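Long-range contacts in glycosyl transferase (PDB 5U02), which belongs to the TarS family of glycosyl transferases, modelled here as a helical linker region followed by two beta-rich C-terminal domains: residues A135-K140 with F226-G231; T142-D147 with N235-T240; V152-L157 with N191-F196; E210-V215 with S268-A273. All coordinates share one frame; numbering follows the deposited sequence.

All four contacts involve one branched or curled antiparallel sheet, within the first of the two C-terminal E-set regions. Contacts 1 and 2 share strand 138-146, with centres about 19 Å apart, and contact 3 joins the next strand, 150-159, to 193-199. The backbone pairs of Lys140 with Thr156 and of Lys145 with Val152 therefore tie contact 3 to both. Contact 4, whose centre is about 21 Å from that of contact 3, is linked to contact 1 by Arg229, which makes a salt bridge to Asp214. A bound imidazole, probably from the crystallisation liquor, lies about 3 Å, nearest atoms, from the side chain of Tyr270 in contact 4.

Contact 1 (A135-K140 with F226-G231); sequences AKPKVK and FEVRVG
Val139 is the bump at one end of this contact, and its two methyls part to meet two valines of 226-231. With CG1 anti to the backbone N (chi1 178°), that methyl rests on CG1 of Val230 at 3.7 Å, while CG2 of Val139 meets CG1 of Val228 at 3.6 Å. The other methyl of Val228 fits into a hollow formed by Lys136 and Pro137: its CG2 is 3.8 Å from CG of Lys136 and 4.1 Å from CG of Pro137. At the far end the Phe226 ring lies against the loop residues Ala135 to Pro137. CD of Pro137 and CA of Lys136 sit over one face of it, and CG of Lys136 reaches CD1 of Phe226 at 3.6 Å. The two side chains pass each other head to tail, the lysine heading on toward Glu227. A bend at chi3 (99°) then brings NZ of Lys136 to the carbonyl O of Glu227 at 3.2 Å, the one direct hydrogen bond between the segments. A water accepts from NZ of Lys136 and from N of Arg229; a second accepts from N of Gly231 and lies within reach of O of Val139. The carboxylate of Glu227 is turned elsewhere, to a salt bridge with Lys172. The two segments run roughly the same way (27°) without backbone pairing; each is bonded to its own neighbour, 150-159 or 212-221. The chemistry implies a seam of apolar side chains with one lysine-to-carbonyl bond and water alongside, consistent with strand edges meeting in an immunoglobulin-like sandwich.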
# COMPACT_ATOMS: atom_id res chain seq x y z
N ALA A 135 -14.78 1.64 19.31
CA ALA A 135 -14.60 0.29 19.83
C ALA A 135 -13.87 -0.58 18.81
O ALA A 135 -13.74 -0.24 17.63
CB ALA A 135 -15.95 -0.32 20.21
N LYS A 136 -13.40 -1.73 19.27
CA LYS A 136 -12.66 -2.64 18.41
C LYS A 136 -13.59 -3.23 17.36
O LYS A 136 -14.73 -3.60 17.66
CB LYS A 136 -12.02 -3.75 19.24
CG LYS A 136 -10.58 -4.05 18.86
CD LYS A 136 -9.86 -4.77 19.98
CE LYS A 136 -9.80 -6.26 19.73
NZ LYS A 136 -8.86 -6.94 20.67
N PRO A 137 -13.15 -3.33 16.10
CA PRO A 137 -14.00 -3.94 15.07
C PRO A 137 -14.13 -5.43 15.27
O PRO A 137 -13.21 -6.11 15.73
CB PRO A 137 -13.26 -3.64 13.76
CG PRO A 137 -11.85 -3.43 14.17
CD PRO A 137 -11.92 -2.75 15.52
N LYS A 138 -15.30 -5.95 14.91
CA LYS A 138 -15.50 -7.39 14.82
C LYS A 138 -15.01 -7.88 13.47
O LYS A 138 -15.30 -7.27 12.44
CB LYS A 138 -16.98 -7.74 15.00
CG LYS A 138 -17.55 -7.38 16.36
CD LYS A 138 -17.08 -8.34 17.44
CE LYS A 138 -17.89 -8.18 18.71
NZ LYS A 138 -17.55 -9.22 19.74
N VAL A 139 -14.25 -8.98 13.48
CA VAL A 139 -13.64 -9.51 12.27
C VAL A 139 -14.10 -10.95 12.08
O VAL A 139 -14.09 -11.74 13.04
CB VAL A 139 -12.11 -9.43 12.32
CG1 VAL A 139 -11.51 -10.06 11.06
CG2 VAL A 139 -11.66 -8.00 12.46
N LYS A 140 -14.50 -11.29 10.86
CA LYS A 140 -14.81 -12.67 10.50
C LYS A 140 -13.93 -13.06 9.32
O LYS A 140 -13.84 -12.32 8.34
CB LYS A 140 -16.30 -12.85 10.17
CG LYS A 140 -16.65 -14.27 9.78
CD LYS A 140 -18.01 -14.40 9.09
CE LYS A 140 -18.41 -15.87 9.00
NZ LYS A 140 -19.85 -16.08 8.67
N PHE A 226 -5.67 -0.74 16.58
CA PHE A 226 -6.35 -1.92 17.10
C PHE A 226 -5.63 -3.17 16.64
O PHE A 226 -5.24 -3.28 15.47
CB PHE A 226 -7.81 -1.96 16.64
CG PHE A 226 -8.66 -0.84 17.18
CD1 PHE A 226 -8.98 -0.79 18.53
CD2 PHE A 226 -9.13 0.15 16.34
CE1 PHE A 226 -9.76 0.24 19.03
CE2 PHE A 226 -9.91 1.18 16.83
CZ PHE A 226 -10.22 1.22 18.18
N GLU A 227 -5.43 -4.10 17.56
CA GLU A 227 -4.88 -5.42 17.26
C GLU A 227 -6.01 -6.42 17.45
O GLU A 227 -6.42 -6.68 18.59
CB GLU A 227 -3.68 -5.72 18.15
CG GLU A 227 -2.61 -6.60 17.52
CD GLU A 227 -1.61 -7.13 18.53
OE1 GLU A 227 -0.61 -7.75 18.12
OE2 GLU A 227 -1.84 -6.94 19.75
N VAL A 228 -6.53 -6.96 16.36
CA VAL A 228 -7.66 -7.88 16.43
C VAL A 228 -7.16 -9.27 16.07
O VAL A 228 -6.74 -9.52 14.93
CB VAL A 228 -8.81 -7.45 15.51
CG1 VAL A 228 -9.96 -8.47 15.60
CG2 VAL A 228 -9.29 -6.07 15.88
N ARG A 229 -7.21 -10.19 17.04
CA ARG A 229 -6.88 -11.59 16.80
C ARG A 229 -8.01 -12.24 16.02
O ARG A 229 -9.18 -12.04 16.34
CB ARG A 229 -6.63 -12.31 18.13
CG ARG A 229 -6.21 -13.77 18.01
CD ARG A 229 -4.70 -13.86 17.96
NE ARG A 229 -4.20 -15.22 18.08
CZ ARG A 229 -4.15 -16.08 17.07
NH1 ARG A 229 -4.60 -15.74 15.87
NH2 ARG A 229 -3.67 -17.32 17.25
N VAL A 230 -7.66 -12.98 14.96
CA VAL A 230 -8.67 -13.43 14.01
C VAL A 230 -8.71 -14.95 13.96
O VAL A 230 -7.73 -15.64 14.27
CB VAL A 230 -8.42 -12.85 12.60
CG1 VAL A 230 -8.41 -11.33 12.63
CG2 VAL A 230 -7.13 -13.39 12.02
N GLY A 231 -9.87 -15.47 13.57
CA GLY A 231 -10.04 -16.89 13.35
C GLY A 231 -11.24 -17.48 14.05
O GLY A 231 -11.87 -18.40 13.51
O HOH W 1 -8.68 -9.45 19.68
O HOH W 2 -12.18 -14.08 13.49
O HOH W 3 -11.92 -12.09 15.54

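Contact 2 (T142-D147 with N235-T240); sequences TAFKFD and NKYAYT
Asn235 reaches across to the strand with its amide, ND2 donating to the carbonyl O of Thr142 at 2.9 Å. The donor approaches well off the line of the carbonyl (C=O...N 114°) and tilted somewhat out of its plane. Farther along, N of Phe146 donates to OH of Tyr239 at 3.2 Å in a fairly straight bond. One water makes a separate bridge from O of Phe144 to N of Ala238; another, at the edge of the Tyr239 ring, supplements the second bond by joining its OH to O of Phe146. CG of Phe146 stands between its backbone N and carbonyl carbon (chi1 74°), which swings the ring to the face of Tyr239. The pair is edge-to-face, with CE1 of Phe146 3.5 Å from CE2 of Tyr239 and the planes at 78°. CB of Ala238 lies over the opposite face. Phe144 and Tyr237 meet less squarely, CD1 of Phe144 lying 3.7 Å from CE1 of Tyr237. The loop 235-240 thus packs along one side of strand 138-146, whose other neighbour is strand 150-159; there Thr142 and Ala143 both face Glu154 in a classic beta bulge, and Thr142 OG1 bonds to Glu154. Pro258 touches Phe144, Phe146 and Tyr237, so strand 252-260 also borders this aromatic cluster.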
# COMPACT_ATOMS: atom_id res chain seq x y z
N THR A 142 -13.71 -14.72 6.28
CA THR A 142 -14.70 -15.23 5.34
C THR A 142 -14.09 -16.07 4.21
O THR A 142 -14.85 -16.72 3.48
CB THR A 142 -15.52 -14.08 4.74
OG1 THR A 142 -14.67 -12.95 4.51
CG2 THR A 142 -16.64 -13.67 5.69
N ALA A 143 -12.77 -16.07 4.04
CA ALA A 143 -12.13 -16.99 3.11
C ALA A 143 -10.72 -17.30 3.60
O ALA A 143 -10.07 -16.46 4.23
CB ALA A 143 -12.07 -16.42 1.69
N PHE A 144 -10.26 -18.51 3.31
CA PHE A 144 -8.87 -18.88 3.57
C PHE A 144 -8.48 -20.02 2.63
O PHE A 144 -8.89 -21.16 2.85
CB PHE A 144 -8.68 -19.29 5.03
CG PHE A 144 -7.24 -19.51 5.42
CD1 PHE A 144 -6.61 -20.72 5.16
CD2 PHE A 144 -6.51 -18.50 6.03
CE1 PHE A 144 -5.28 -20.92 5.51
CE2 PHE A 144 -5.18 -18.70 6.38
CZ PHE A 144 -4.56 -19.91 6.12
N LYS A 145 -7.67 -19.71 1.62
CA LYS A 145 -7.12 -20.70 0.70
C LYS A 145 -5.60 -20.58 0.67
O LYS A 145 -5.04 -19.50 0.91
CB LYS A 145 -7.66 -20.52 -0.73
CG LYS A 145 -9.16 -20.31 -0.83
CD LYS A 145 -9.94 -21.56 -0.49
CE LYS A 145 -11.38 -21.44 -0.96
NZ LYS A 145 -12.24 -22.57 -0.49
N PHE A 146 -4.92 -21.69 0.37
CA PHE A 146 -3.47 -21.65 0.33
C PHE A 146 -2.95 -22.83 -0.47
O PHE A 146 -3.65 -23.82 -0.70
CB PHE A 146 -2.86 -21.63 1.73
CG PHE A 146 -2.93 -22.94 2.46
CD1 PHE A 146 -4.14 -23.47 2.87
CD2 PHE A 146 -1.77 -23.63 2.79
CE1 PHE A 146 -4.20 -24.68 3.56
CE2 PHE A 146 -1.82 -24.83 3.48
CZ PHE A 146 -3.04 -25.36 3.86
N ASP A 147 -1.70 -22.69 -0.92
CA ASP A 147 -0.96 -23.74 -1.60
C ASP A 147 0.52 -23.48 -1.33
O ASP A 147 0.88 -22.66 -0.48
CB ASP A 147 -1.31 -23.78 -3.09
CG ASP A 147 -1.20 -22.42 -3.76
OD1 ASP A 147 -0.19 -21.72 -3.54
OD2 ASP A 147 -2.13 -22.05 -4.52
N ASN A 235 -15.99 -18.48 8.27
CA ASN A 235 -16.65 -19.52 7.50
C ASN A 235 -15.93 -20.84 7.72
O ASN A 235 -14.79 -20.88 8.20
CB ASN A 235 -16.68 -19.17 6.01
CG ASN A 235 -17.71 -18.11 5.68
OD1 ASN A 235 -18.75 -18.03 6.32
ND2 ASN A 235 -17.43 -17.30 4.66
N LYS A 236 -16.60 -21.93 7.38
CA LYS A 236 -16.05 -23.25 7.62
C LYS A 236 -14.70 -23.40 6.92
O LYS A 236 -14.58 -23.13 5.72
CB LYS A 236 -17.03 -24.33 7.14
CG LYS A 236 -16.70 -25.73 7.63
CD LYS A 236 -17.63 -26.77 7.03
CE LYS A 236 -17.42 -28.15 7.63
NZ LYS A 236 -18.39 -29.16 7.12
N TYR A 237 -13.69 -23.81 7.68
CA TYR A 237 -12.35 -24.02 7.13
C TYR A 237 -12.40 -25.08 6.04
O TYR A 237 -12.99 -26.15 6.22
CB TYR A 237 -11.40 -24.43 8.25
CG TYR A 237 -9.94 -24.57 7.84
CD1 TYR A 237 -9.22 -23.47 7.38
CD2 TYR A 237 -9.28 -25.78 7.97
CE1 TYR A 237 -7.89 -23.59 7.03
CE2 TYR A 237 -7.95 -25.91 7.63
CZ TYR A 237 -7.26 -24.81 7.16
OH TYR A 237 -5.93 -24.95 6.81
N ALA A 238 -11.79 -24.77 4.90
CA ALA A 238 -12.03 -25.53 3.68
C ALA A 238 -11.19 -26.80 3.57
O ALA A 238 -11.40 -27.57 2.63
CB ALA A 238 -11.78 -24.65 2.46
N TYR A 239 -10.26 -27.04 4.49
CA TYR A 239 -9.38 -28.20 4.41
C TYR A 239 -9.53 -29.07 5.65
O TYR A 239 -9.95 -28.62 6.72
CB TYR A 239 -7.91 -27.76 4.27
CG TYR A 239 -7.68 -26.76 3.17
CD1 TYR A 239 -7.44 -27.18 1.87
CD2 TYR A 239 -7.70 -25.40 3.42
CE1 TYR A 239 -7.23 -26.27 0.85
CE2 TYR A 239 -7.49 -24.48 2.41
CZ TYR A 239 -7.25 -24.92 1.13
OH TYR A 239 -7.05 -24.01 0.12
N THR A 240 -9.17 -30.34 5.49
CA THR A 240 -8.97 -31.22 6.64
C THR A 240 -7.86 -30.66 7.52
O THR A 240 -6.89 -30.07 7.04
CB THR A 240 -8.60 -32.63 6.17
OG1 THR A 240 -9.58 -33.10 5.24
CG2 THR A 240 -8.53 -33.59 7.35
O HOH W 4 -11.08 -21.99 4.63
O HOH W 5 -6.08 -25.01 -2.40

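Contact 3 (V152-L157 with N191-F196); sequences VTELTL and NKQYRF
Thr156 and Gln193 run together in the same direction because their first torsions match: OG1 of Thr156 (chi1 -62°) and CG of Gln193 (chi1 -60°) each stand beside their own backbone N. OG1 of Thr156 comes 3.6 Å from CG of Gln193, and a water joins the two side chains, 3.0 Å from OG1 of Thr156 and 3.1 Å from OE1 of Gln193, to which it donates. The threonine hydroxyl is also bonded to Thr142 of the next strand. On the same face of the sheet Glu154 sits across from Arg195, but OE2 of Glu154 and NH2 of Arg195 stay 4.2 Å apart, too far for a salt bridge. Tyr206 of the second subunit mediates instead, its OH bonding to OE2 of Glu154 and weakly to NE of Arg195. The bent arginine also lays NH1 against CG1 of Val152 at 3.4 Å. The other face is largely apolar: CE1 of Tyr194 meets CD1 of Leu157 at 4.0 Å, and the rings of Tyr194 and Phe196 stand beside Leu186 of strand 181-190. Its polar atoms have partners, OH of Tyr194 in Tyr167 and OG1 of Thr153 in O of Ala143. The N-to-C directions of the strand axes are 158° apart, with Leu155 N bonded to Tyr194 O (2.8 Å) and its return bond, a matching pair between Thr153 and Phe196, and Leu157 N to Lys192 O closing the end. Antiparallel pairing of this kind is consistent with an E-set beta sandwich; here the Glu154 and Arg195 face also meets the second subunit.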
# COMPACT_ATOMS: atom_id res chain seq x y z
N VAL A 152 -4.20 -17.00 0.47
CA VAL A 152 -5.22 -15.99 0.18
C VAL A 152 -6.25 -16.06 1.30
O VAL A 152 -6.92 -17.09 1.48
CB VAL A 152 -5.88 -16.21 -1.19
CG1 VAL A 152 -6.88 -15.10 -1.49
CG2 VAL A 152 -4.81 -16.30 -2.27
N THR A 153 -6.39 -14.97 2.05
CA THR A 153 -7.36 -14.92 3.13
C THR A 153 -8.16 -13.63 3.03
O THR A 153 -7.63 -12.57 2.69
CB THR A 153 -6.69 -15.04 4.51
OG1 THR A 153 -7.70 -15.17 5.52
CG2 THR A 153 -5.85 -13.82 4.83
N GLU A 154 -9.46 -13.75 3.30
CA GLU A 154 -10.38 -12.62 3.28
C GLU A 154 -10.90 -12.40 4.69
O GLU A 154 -11.41 -13.33 5.32
CB GLU A 154 -11.53 -12.89 2.31
CG GLU A 154 -12.51 -11.74 2.16
CD GLU A 154 -13.71 -12.12 1.32
OE1 GLU A 154 -14.58 -12.86 1.83
OE2 GLU A 154 -13.77 -11.70 0.14
N LEU A 155 -10.76 -11.18 5.19
CA LEU A 155 -11.26 -10.80 6.50
C LEU A 155 -12.36 -9.76 6.32
O LEU A 155 -12.16 -8.75 5.64
CB LEU A 155 -10.14 -10.23 7.38
CG LEU A 155 -8.98 -11.20 7.60
CD1 LEU A 155 -7.94 -10.58 8.51
CD2 LEU A 155 -9.49 -12.51 8.19
N THR A 156 -13.53 -10.03 6.91
CA THR A 156 -14.69 -9.16 6.78
C THR A 156 -14.95 -8.47 8.11
O THR A 156 -15.15 -9.13 9.13
CB THR A 156 -15.92 -9.94 6.33
OG1 THR A 156 -15.67 -10.51 5.04
CG2 THR A 156 -17.13 -9.03 6.25
N LEU A 157 -14.93 -7.14 8.10
CA LEU A 157 -15.32 -6.35 9.27
C LEU A 157 -16.84 -6.29 9.30
O LEU A 157 -17.46 -5.52 8.57
CB LEU A 157 -14.72 -4.95 9.20
CG LEU A 157 -13.23 -4.81 8.90
CD1 LEU A 157 -12.79 -3.37 9.11
CD2 LEU A 157 -12.43 -5.75 9.76
N ASN A 191 -15.89 -3.37 -0.44
CA ASN A 191 -16.58 -2.84 0.74
C ASN A 191 -15.72 -3.20 1.95
O ASN A 191 -14.52 -2.89 1.95
CB ASN A 191 -18.02 -3.35 0.76
CG ASN A 191 -18.86 -2.78 -0.38
OD1 ASN A 191 -19.45 -1.71 -0.24
ND2 ASN A 191 -18.90 -3.49 -1.50
N LYS A 192 -16.26 -3.85 2.98
CA LYS A 192 -15.49 -4.20 4.16
C LYS A 192 -14.99 -5.64 4.12
O LYS A 192 -14.77 -6.26 5.17
CB LYS A 192 -16.31 -3.95 5.43
CG LYS A 192 -16.48 -2.48 5.79
CD LYS A 192 -17.41 -2.35 6.99
CE LYS A 192 -17.57 -0.91 7.44
NZ LYS A 192 -16.30 -0.37 8.02
N GLN A 193 -14.79 -6.19 2.92
CA GLN A 193 -14.12 -7.47 2.74
C GLN A 193 -12.69 -7.20 2.30
O GLN A 193 -12.48 -6.66 1.21
CB GLN A 193 -14.84 -8.33 1.70
CG GLN A 193 -16.28 -8.66 2.05
CD GLN A 193 -16.99 -9.33 0.90
OE1 GLN A 193 -17.22 -10.53 0.92
NE2 GLN A 193 -17.33 -8.55 -0.12
N TYR A 194 -11.72 -7.58 3.12
CA TYR A 194 -10.32 -7.25 2.90
C TYR A 194 -9.54 -8.51 2.57
O TYR A 194 -9.47 -9.43 3.39
CB TYR A 194 -9.75 -6.53 4.12
CG TYR A 194 -10.36 -5.16 4.34
CD1 TYR A 194 -11.57 -5.01 5.02
CD2 TYR A 194 -9.76 -4.02 3.82
CE1 TYR A 194 -12.14 -3.77 5.20
CE2 TYR A 194 -10.31 -2.77 4.00
CZ TYR A 194 -11.51 -2.65 4.68
OH TYR A 194 -12.08 -1.42 4.86
N ARG A 195 -8.93 -8.54 1.38
CA ARG A 195 -8.26 -9.72 0.84
C ARG A 195 -6.75 -9.52 0.86
O ARG A 195 -6.25 -8.50 0.37
CB ARG A 195 -8.73 -10.02 -0.58
CG ARG A 195 -7.90 -11.06 -1.31
CD ARG A 195 -8.49 -11.33 -2.68
NE ARG A 195 -9.82 -11.91 -2.56
CZ ARG A 195 -10.15 -13.11 -3.00
NH1 ARG A 195 -9.25 -13.86 -3.63
NH2 ARG A 195 -11.39 -13.56 -2.84
N PHE A 196 -6.03 -10.50 1.40
CA PHE A 196 -4.58 -10.45 1.51
C PHE A 196 -3.98 -11.64 0.77
O PHE A 196 -4.35 -12.79 1.04
CB PHE A 196 -4.14 -10.45 2.97
CG PHE A 196 -4.61 -9.26 3.75
CD1 PHE A 196 -5.87 -9.23 4.33
CD2 PHE A 196 -3.79 -8.15 3.88
CE1 PHE A 196 -6.30 -8.12 5.05
CE2 PHE A 196 -4.21 -7.04 4.59
CZ PHE A 196 -5.46 -7.02 5.17
O HOH W 6 -18.35 -11.06 3.81

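Contact 4 (E210-V215 with S268-A273); sequences EKIWDV and SLYFTA
Trp213 and Leu269 form the hydrogen-bonded pair at the middle of two antiparallel strands, 212-215 and 268-273, whose directions differ by 163°. N of Trp213 donates to O of Leu269 at 2.9 Å and N of Leu269 to O of Trp213 at 2.7 Å; two residues along, N of Phe271 donates to O of Lys211 at 2.9 Å. Ile212 with Tyr270 and Asp214 with Ser268 are the non-hydrogen-bonded pairs on either side. Strand 212-221 lies between 168-175 and 267-274 in the curled antiparallel sheet, in keeping with the E-set assignment of this region. On the face carrying Trp213 and Leu269, CB of Trp213 packs 4.2 Å from CB of Leu269, and CG2 of Val215 touches the leucine. O of Leu269 lies at the edge of the indole, near its plane. NE1 of Trp213 is bonded to O of Leu207 and, weakly, to O of Glu210. On the other face CG1 of Ile212 meets the edge of the Tyr270 ring, 4.2 Å from its CD1. A chi1 of -169° turns that ring alongside Lys211 of the facing segment, both side chains heading the same way; NZ of Lys211 makes a weak bond to OH of Tyr270 at 3.3 Å. Asp214, buried in this face, has two arginine partners: its OD1 makes salt bridges with Arg176 and Arg229, charges that would probably favour its ionised form. OG of Ser268 also donates to OD1 of Asp214, binding its anti lone pair at 2.6 Å.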
# COMPACT_ATOMS: atom_id res chain seq x y z
N GLU A 210 10.73 -18.39 14.09
CA GLU A 210 9.87 -18.95 15.13
C GLU A 210 8.96 -20.01 14.52
O GLU A 210 8.74 -20.05 13.31
CB GLU A 210 9.03 -17.86 15.82
CG GLU A 210 9.81 -16.67 16.35
CD GLU A 210 10.51 -16.96 17.66
OE1 GLU A 210 10.01 -17.83 18.42
OE2 GLU A 210 11.54 -16.32 17.94
N LYS A 211 8.43 -20.87 15.38
CA LYS A 211 7.58 -21.95 14.91
C LYS A 211 6.12 -21.53 14.84
O LYS A 211 5.41 -21.92 13.90
CB LYS A 211 7.73 -23.18 15.81
CG LYS A 211 9.15 -23.73 15.88
CD LYS A 211 9.19 -25.24 15.66
CE LYS A 211 8.80 -25.97 16.93
NZ LYS A 211 9.18 -27.42 16.91
N ILE A 212 5.66 -20.74 15.80
CA ILE A 212 4.25 -20.38 15.92
C ILE A 212 4.07 -18.92 15.50
O ILE A 212 4.69 -18.02 16.08
CB ILE A 212 3.73 -20.60 17.35
CG1 ILE A 212 3.90 -22.07 17.76
CG2 ILE A 212 2.27 -20.19 17.45
CD1 ILE A 212 3.61 -22.33 19.24
N TRP A 213 3.21 -18.70 14.51
CA TRP A 213 2.87 -17.37 14.02
C TRP A 213 1.37 -17.19 14.15
O TRP A 213 0.59 -17.88 13.49
CB TRP A 213 3.32 -17.18 12.57
CG TRP A 213 4.81 -17.30 12.37
CD1 TRP A 213 5.52 -18.44 12.11
CD2 TRP A 213 5.78 -16.23 12.42
NE1 TRP A 213 6.86 -18.15 12.00
CE2 TRP A 213 7.04 -16.80 12.18
CE3 TRP A 213 5.69 -14.85 12.65
CZ2 TRP A 213 8.21 -16.04 12.16
CZ3 TRP A 213 6.85 -14.10 12.63
CH2 TRP A 213 8.09 -14.70 12.39
N ASP A 214 0.95 -16.27 15.02
CA ASP A 214 -0.46 -16.01 15.23
C ASP A 214 -0.92 -14.89 14.30
O ASP A 214 -0.16 -13.96 14.00
CB ASP A 214 -0.74 -15.65 16.69
CG ASP A 214 -0.22 -16.71 17.67
OD1 ASP A 214 -0.72 -17.85 17.60
OD2 ASP A 214 0.60 -16.38 18.55
N VAL A 215 -2.15 -15.00 13.81
CA VAL A 215 -2.68 -14.08 12.80
C VAL A 215 -3.49 -12.99 13.49
O VAL A 215 -4.43 -13.29 14.24
CB VAL A 215 -3.52 -14.82 11.75
CG1 VAL A 215 -3.93 -13.88 10.63
CG2 VAL A 215 -2.74 -16.01 11.19
N SER A 268 -3.63 -19.84 13.45
CA SER A 268 -2.20 -19.59 13.52
C SER A 268 -1.50 -20.41 12.45
O SER A 268 -2.11 -21.26 11.79
CB SER A 268 -1.65 -19.92 14.91
OG SER A 268 -2.25 -19.11 15.91
N LEU A 269 -0.21 -20.14 12.26
CA LEU A 269 0.60 -20.85 11.27
C LEU A 269 1.76 -21.54 11.98
O LEU A 269 2.54 -20.89 12.69
CB LEU A 269 1.13 -19.89 10.20
CG LEU A 269 0.08 -18.98 9.56
CD1 LEU A 269 0.69 -18.10 8.49
CD2 LEU A 269 -1.07 -19.79 9.00
N TYR A 270 1.89 -22.85 11.77
CA TYR A 270 2.96 -23.65 12.35
C TYR A 270 3.99 -23.94 11.27
O TYR A 270 3.65 -24.49 10.22
CB TYR A 270 2.40 -24.94 12.95
CG TYR A 270 3.37 -25.72 13.81
CD1 TYR A 270 3.65 -25.32 15.11
CD2 TYR A 270 3.98 -26.87 13.33
CE1 TYR A 270 4.53 -26.04 15.91
CE2 TYR A 270 4.86 -27.59 14.12
CZ TYR A 270 5.13 -27.17 15.40
OH TYR A 270 6.00 -27.89 16.18
N PHE A 271 5.25 -23.58 11.54
CA PHE A 271 6.36 -23.74 10.61
C PHE A 271 7.42 -24.63 11.26
O PHE A 271 7.96 -24.27 12.32
CB PHE A 271 6.95 -22.38 10.23
CG PHE A 271 8.03 -22.45 9.20
CD1 PHE A 271 7.72 -22.62 7.86
CD2 PHE A 271 9.37 -22.33 9.56
CE1 PHE A 271 8.72 -22.69 6.90
CE2 PHE A 271 10.38 -22.39 8.61
CZ PHE A 271 10.05 -22.56 7.28
N THR A 272 7.71 -25.77 10.64
CA THR A 272 8.67 -26.71 11.21
C THR A 272 9.30 -27.55 10.11
O THR A 272 8.74 -27.71 9.02
CB THR A 272 8.02 -27.61 12.26
OG1 THR A 272 9.04 -28.24 13.04
CG2 THR A 272 7.17 -28.68 11.60
N ALA A 273 10.48 -28.09 10.41
CA ALA A 273 11.23 -28.88 9.45
C ALA A 273 10.59 -30.24 9.23
O ALA A 273 9.90 -30.78 10.10
CB ALA A 273 12.67 -29.06 9.93